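PDB 3FD9: uncharacterized protein from Pseudomonas aeruginosa UCBPP-PA14, which acts as an antiactivator that represses the type III secretion regulon, probably by disrupting self-association and DNA binding of the transcriptional activator ExsA. Local coordinates for residues R44-R57 / A76-D89. Numbering follows the deposited sequence.
Sequences RLEQLFRCEWLQQR and AAQDDDGWCAELGD
W53 lies with one indole face under L87, whose CB sits 4.0 Å from the centroid of the five-membered ring in a CH-pi contact, while CD1 of L87 covers CE3 of the six-membered ring. The contact belongs to the helical N-terminal domain of ExsD: the consecutive helices 42-50 and 52-60 are covered by the loop that leaves helix 66-76 and runs to strand 90-92. The opposite face of W53 carries CD of R57, so the ring is clasped between the loop and its own helix. Its CG stands anti to the backbone N (chi1 175°), which turns NE1 out to D89, where it donates a hydrogen bond to OD2, 3.0 Å away and met from above the carboxylate plane. R57 grips the same carboxylate in a salt bridge, NH1 to D89 OD1 at 2.7 Å, and the backbone N of D89 binds D250, tying this end to the C-terminal part of the chain.

At the break between the helices, C51 N-caps helix 52-60, its SG accepting from L54 N; its CB packs on C84 SG. That sulfur also lies over the centre of the indole of its neighbour W83, while A76 CA lies over the other face, toward the rim, and L48 CB touches CH2.

At the other end of the contact, R44 folds back at chi2 (-72°), laying its CD obliquely against the NE1 side of the W83 indole and swinging the guanidinium out to a salt bridge with D81 whose hydrogen bond, NH1 to OD2 at 3.4 Å, is weak. Q47 OE1 lies in the W83 ring plane and accepts a nearly straight hydrogen bond (169°) from W83 NE1. The same oxygen also accepts from R44 NH1, at 2.7 Å, on a lone pair in its carbonyl plane.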
loop_
_atom_site.group_PDB
_atom_site.type_symbol
_atom_site.label_atom_id
_atom_site.label_comp_id
_atom_site.label_asym_id
_atom_site.label_seq_id
_atom_site.Cartn_x
_atom_site.Cartn_y
_atom_site.Cartn_z
ATOM N N ARG A 44 -12.118 6.341 21.280
ATOM C CA ARG A 44 -11.142 7.349 20.882
ATOM C C ARG A 44 -10.656 7.091 19.470
ATOM O O ARG A 44 -10.397 8.016 18.702
ATOM C CB ARG A 44 -9.960 7.346 21.842
ATOM C CG ARG A 44 -10.280 7.924 23.203
ATOM C CD ARG A 44 -10.446 9.433 23.134
ATOM N NE ARG A 44 -10.710 9.998 24.450
ATOM C CZ ARG A 44 -11.899 10.437 24.847
ATOM N NH1 ARG A 44 -12.932 10.391 24.018
ATOM N NH2 ARG A 44 -12.055 10.927 26.072
ATOM N N LEU A 45 -10.524 5.815 19.133
ATOM C CA LEU A 45 -10.145 5.425 17.786
ATOM C C LEU A 45 -11.106 5.972 16.747
ATOM O O LEU A 45 -10.676 6.451 15.715
ATOM C CB LEU A 45 -10.073 3.903 17.655
ATOM C CG LEU A 45 -8.678 3.339 17.456
ATOM C CD1 LEU A 45 -8.780 2.041 16.675
ATOM C CD2 LEU A 45 -7.839 4.332 16.695
ATOM N N GLU A 46 -12.405 5.877 17.010
ATOM C CA GLU A 46 -13.392 6.350 16.051
ATOM C C GLU A 46 -13.394 7.871 16.020
ATOM O O GLU A 46 -13.601 8.474 14.972
ATOM C CB GLU A 46 -14.789 5.805 16.367
ATOM C CG GLU A 46 -15.551 6.598 17.423
ATOM C CD GLU A 46 -16.949 6.047 17.708
ATOM O OE1 GLU A 46 -17.189 4.843 17.453
ATOM O OE2 GLU A 46 -17.805 6.823 18.194
ATOM N N GLN A 47 -13.137 8.500 17.159
ATOM C CA GLN A 47 -13.055 9.956 17.180
ATOM C C GLN A 47 -11.873 10.424 16.361
ATOM O O GLN A 47 -11.965 11.403 15.623
ATOM C CB GLN A 47 -12.964 10.503 18.602
ATOM C CG GLN A 47 -14.309 10.598 19.296
ATOM C CD GLN A 47 -14.175 10.754 20.787
ATOM O OE1 GLN A 47 -13.070 10.798 21.310
ATOM N NE2 GLN A 47 -15.302 10.838 21.485
ATOM N N LEU A 48 -10.760 9.714 16.490
ATOM C CA LEU A 48 -9.576 10.012 15.706
ATOM C C LEU A 48 -9.867 9.871 14.222
ATOM O O LEU A 48 -9.446 10.699 13.421
ATOM C CB LEU A 48 -8.432 9.077 16.082
ATOM C CG LEU A 48 -7.268 9.106 15.094
ATOM C CD1 LEU A 48 -6.551 10.457 15.183
ATOM C CD2 LEU A 48 -6.307 7.964 15.343
ATOM N N PHE A 49 -10.594 8.824 13.853
ATOM C CA PHE A 49 -10.797 8.535 12.444
ATOM C C PHE A 49 -11.658 9.586 11.773
ATOM O O PHE A 49 -11.553 9.793 10.569
ATOM C CB PHE A 49 -11.395 7.139 12.238
ATOM C CG PHE A 49 -10.421 6.019 12.487
ATOM C CD1 PHE A 49 -10.827 4.851 13.107
ATOM C CD2 PHE A 49 -9.093 6.145 12.117
ATOM C CE1 PHE A 49 -9.926 3.818 13.342
ATOM C CE2 PHE A 49 -8.187 5.119 12.350
ATOM C CZ PHE A 49 -8.603 3.957 12.963
ATOM N N ARG A 50 -12.498 10.258 12.552
ATOM C CA ARG A 50 -13.422 11.239 11.998
ATOM C C ARG A 50 -12.950 12.682 12.146
ATOM O O ARG A 50 -13.591 13.606 11.636
ATOM C CB ARG A 50 -14.810 11.072 12.620
ATOM C CG ARG A 50 -15.776 10.258 11.767
ATOM C CD ARG A 50 -16.949 9.738 12.582
ATOM N NE ARG A 50 -17.276 10.624 13.695
ATOM C CZ ARG A 50 -17.135 10.294 14.976
ATOM N NH1 ARG A 50 -16.682 9.090 15.304
ATOM N NH2 ARG A 50 -17.456 11.162 15.927
ATOM N N CYS A 51 -11.830 12.882 12.830
ATOM C CA CYS A 51 -11.399 14.238 13.147
ATOM C C CYS A 51 -10.848 14.983 11.931
ATOM O O CYS A 51 -10.362 14.374 10.984
ATOM C CB CYS A 51 -10.400 14.231 14.310
ATOM S SG CYS A 51 -8.698 13.868 13.875
ATOM N N GLU A 52 -10.930 16.307 11.965
ATOM C CA GLU A 52 -10.554 17.138 10.818
ATOM C C GLU A 52 -9.100 16.987 10.404
ATOM O O GLU A 52 -8.799 16.914 9.218
ATOM C CB GLU A 52 -10.847 18.610 11.109
ATOM C CG GLU A 52 -12.303 18.995 10.936
ATOM C CD GLU A 52 -12.702 19.084 9.473
ATOM O OE1 GLU A 52 -11.979 18.518 8.615
ATOM O OE2 GLU A 52 -13.738 19.727 9.183
ATOM N N TRP A 53 -8.207 16.964 11.392
ATOM C CA TRP A 53 -6.766 16.843 11.161
ATOM C C TRP A 53 -6.458 15.601 10.356
ATOM O O TRP A 53 -5.848 15.677 9.301
ATOM C CB TRP A 53 -6.009 16.801 12.488
ATOM C CG TRP A 53 -4.537 16.568 12.353
ATOM C CD1 TRP A 53 -3.599 17.469 11.941
ATOM C CD2 TRP A 53 -3.821 15.361 12.658
ATOM N NE1 TRP A 53 -2.349 16.898 11.957
ATOM C CE2 TRP A 53 -2.457 15.601 12.391
ATOM C CE3 TRP A 53 -4.204 14.092 13.115
ATOM C CZ2 TRP A 53 -1.475 14.633 12.568
ATOM C CZ3 TRP A 53 -3.228 13.127 13.293
ATOM C CH2 TRP A 53 -1.874 13.404 13.018
ATOM N N LEU A 54 -6.894 14.454 10.852
ATOM C CA LEU A 54 -6.598 13.202 10.176
ATOM C C LEU A 54 -7.299 13.148 8.818
ATOM O O LEU A 54 -6.802 12.537 7.880
ATOM C CB LEU A 54 -6.980 12.007 11.051
ATOM C CG LEU A 54 -6.494 10.644 10.552
ATOM C CD1 LEU A 54 -5.000 10.672 10.235
ATOM C CD2 LEU A 54 -6.803 9.544 11.558
ATOM N N GLN A 55 -8.453 13.796 8.716
ATOM C CA GLN A 55 -9.187 13.846 7.454
ATOM C C GLN A 55 -8.427 14.659 6.405
ATOM O O GLN A 55 -8.460 14.351 5.215
ATOM C CB GLN A 55 -10.573 14.454 7.669
ATOM C CG GLN A 55 -11.518 13.596 8.484
ATOM C CD GLN A 55 -12.029 12.410 7.707
ATOM O OE1 GLN A 55 -11.915 12.357 6.478
ATOM N NE2 GLN A 55 -12.598 11.443 8.420
ATOM N N GLN A 56 -7.759 15.709 6.868
ATOM C CA GLN A 56 -6.958 16.575 6.022
ATOM C C GLN A 56 -5.765 15.796 5.490
ATOM O O GLN A 56 -5.463 15.838 4.297
ATOM C CB GLN A 56 -6.494 17.787 6.838
ATOM C CG GLN A 56 -5.524 18.748 6.149
ATOM C CD GLN A 56 -5.343 20.053 6.936
ATOM O OE1 GLN A 56 -6.262 20.876 7.024
ATOM N NE2 GLN A 56 -4.156 20.242 7.510
ATOM N N ARG A 57 -5.093 15.068 6.375
ATOM C CA ARG A 57 -3.966 14.246 5.961
ATOM C C ARG A 57 -4.402 13.177 4.972
ATOM O O ARG A 57 -3.703 12.924 3.991
ATOM C CB ARG A 57 -3.248 13.641 7.163
ATOM C CG ARG A 57 -2.555 14.697 8.001
ATOM C CD ARG A 57 -1.571 14.104 8.973
ATOM N NE ARG A 57 -0.405 13.563 8.279
ATOM C CZ ARG A 57 0.832 14.040 8.388
ATOM N NH1 ARG A 57 1.082 15.082 9.173
ATOM N NH2 ARG A 57 1.819 13.467 7.714
ATOM N N ALA A 76 -4.657 12.304 22.981
ATOM C CA ALA A 76 -5.795 11.467 23.322
ATOM C C ALA A 76 -5.829 11.149 24.809
ATOM O O ALA A 76 -6.853 10.712 25.334
ATOM C CB ALA A 76 -5.772 10.190 22.510
ATOM N N ALA A 77 -4.712 11.375 25.491
ATOM C CA ALA A 77 -4.617 11.035 26.909
ATOM C C ALA A 77 -5.252 12.090 27.819
ATOM O O ALA A 77 -5.441 11.851 29.013
ATOM C CB ALA A 77 -3.166 10.781 27.304
ATOM N N GLN A 78 -5.586 13.248 27.258
ATOM C CA GLN A 78 -6.237 14.298 28.035
ATOM C C GLN A 78 -7.647 13.881 28.457
ATOM O O GLN A 78 -8.121 14.262 29.525
ATOM C CB GLN A 78 -6.288 15.609 27.252
ATOM C CG GLN A 78 -4.933 16.129 26.816
ATOM C CD GLN A 78 -5.045 17.353 25.919
ATOM O OE1 GLN A 78 -4.367 17.453 24.889
ATOM N NE2 GLN A 78 -5.914 18.287 26.300
ATOM N N ASP A 79 -8.312 13.107 27.602
ATOM C CA ASP A 79 -9.646 12.574 27.889
ATOM C C ASP A 79 -10.781 13.575 27.670
ATOM O O ASP A 79 -11.955 13.236 27.824
ATOM C CB ASP A 79 -9.713 11.969 29.294
ATOM C CG ASP A 79 -9.015 10.628 29.379
ATOM O OD1 ASP A 79 -8.583 10.121 28.321
ATOM O OD2 ASP A 79 -8.897 10.082 30.497
ATOM N N ASP A 80 -10.427 14.804 27.320
ATOM C CA ASP A 80 -11.406 15.766 26.844
ATOM C C ASP A 80 -11.948 15.234 25.516
ATOM O O ASP A 80 -11.211 14.616 24.752
ATOM C CB ASP A 80 -10.747 17.133 26.672
ATOM C CG ASP A 80 -11.535 18.053 25.769
ATOM O OD1 ASP A 80 -11.213 18.103 24.562
ATOM O OD2 ASP A 80 -12.464 18.730 26.261
ATOM N N ASP A 81 -13.232 15.451 25.248
ATOM C CA ASP A 81 -13.875 14.875 24.064
ATOM C C ASP A 81 -13.561 15.640 22.783
ATOM O O ASP A 81 -13.908 15.205 21.684
ATOM C CB ASP A 81 -15.389 14.789 24.264
ATOM C CG ASP A 81 -15.779 13.728 25.269
ATOM O OD1 ASP A 81 -16.834 13.884 25.927
ATOM O OD2 ASP A 81 -15.025 12.741 25.403
ATOM N N GLY A 82 -12.909 16.785 22.932
ATOM C CA GLY A 82 -12.471 17.562 21.788
ATOM C C GLY A 82 -10.960 17.568 21.674
ATOM O O GLY A 82 -10.372 18.549 21.225
ATOM N N TRP A 83 -10.343 16.459 22.085
ATOM C CA TRP A 83 -8.889 16.314 22.088
ATOM C C TRP A 83 -8.302 16.416 20.686
ATOM O O TRP A 83 -7.199 16.927 20.504
ATOM C CB TRP A 83 -8.484 14.992 22.729
ATOM C CG TRP A 83 -9.064 13.774 22.058
ATOM C CD1 TRP A 83 -10.315 13.249 22.241
ATOM C CD2 TRP A 83 -8.405 12.913 21.121
ATOM N NE1 TRP A 83 -10.475 12.125 21.465
ATOM C CE2 TRP A 83 -9.317 11.898 20.767
ATOM C CE3 TRP A 83 -7.132 12.907 20.538
ATOM C CZ2 TRP A 83 -9.002 10.897 19.859
ATOM C CZ3 TRP A 83 -6.821 11.915 19.639
ATOM C CH2 TRP A 83 -7.748 10.921 19.307
ATOM N N CYS A 84 -9.048 15.936 19.699
ATOM C CA CYS A 84 -8.628 16.026 18.308
ATOM C C CYS A 84 -8.275 17.451 17.896
ATOM O O CYS A 84 -7.482 17.665 16.981
ATOM C CB CYS A 84 -9.734 15.505 17.397
ATOM S SG CYS A 84 -10.120 13.779 17.641
ATOM N N ALA A 85 -8.878 18.425 18.563
ATOM C CA ALA A 85 -8.696 19.817 18.193
ATOM C C ALA A 85 -7.286 20.301 18.499
ATOM O O ALA A 85 -6.916 21.410 18.116
ATOM C CB ALA A 85 -9.723 20.687 18.903
ATOM N N GLU A 86 -6.504 19.473 19.188
ATOM C CA GLU A 86 -5.143 19.840 19.572
ATOM C C GLU A 86 -4.103 19.263 18.628
ATOM O O GLU A 86 -2.910 19.535 18.758
ATOM C CB GLU A 86 -4.848 19.390 21.002
ATOM C CG GLU A 86 -5.387 20.335 22.054
ATOM C CD GLU A 86 -4.820 21.739 21.904
ATOM O OE1 GLU A 86 -3.579 21.864 21.775
ATOM O OE2 GLU A 86 -5.610 22.715 21.914
ATOM N N LEU A 87 -4.559 18.462 17.674
ATOM C CA LEU A 87 -3.660 17.839 16.719
ATOM C C LEU A 87 -3.276 18.814 15.623
ATOM O O LEU A 87 -4.129 19.492 15.062
ATOM C CB LEU A 87 -4.321 16.611 16.094
ATOM C CG LEU A 87 -4.541 15.434 17.037
ATOM C CD1 LEU A 87 -5.398 14.381 16.371
ATOM C CD2 LEU A 87 -3.214 14.868 17.453
ATOM N N GLY A 88 -1.987 18.876 15.315
ATOM C CA GLY A 88 -1.497 19.669 14.206
ATOM C C GLY A 88 -0.090 19.227 13.855
ATOM O O GLY A 88 0.482 18.358 14.521
ATOM N N ASP A 89 0.470 19.822 12.808
ATOM C CA ASP A 89 1.821 19.505 12.392
ATOM C C ASP A 89 2.707 20.728 12.490
ATOM O O ASP A 89 2.226 21.850 12.395
ATOM C CB ASP A 89 1.818 18.998 10.957
ATOM C CG ASP A 89 1.029 17.723 10.797
ATOM O OD1 ASP A 89 1.495 16.670 11.291
ATOM O OD2 ASP A 89 -0.050 17.775 10.165
#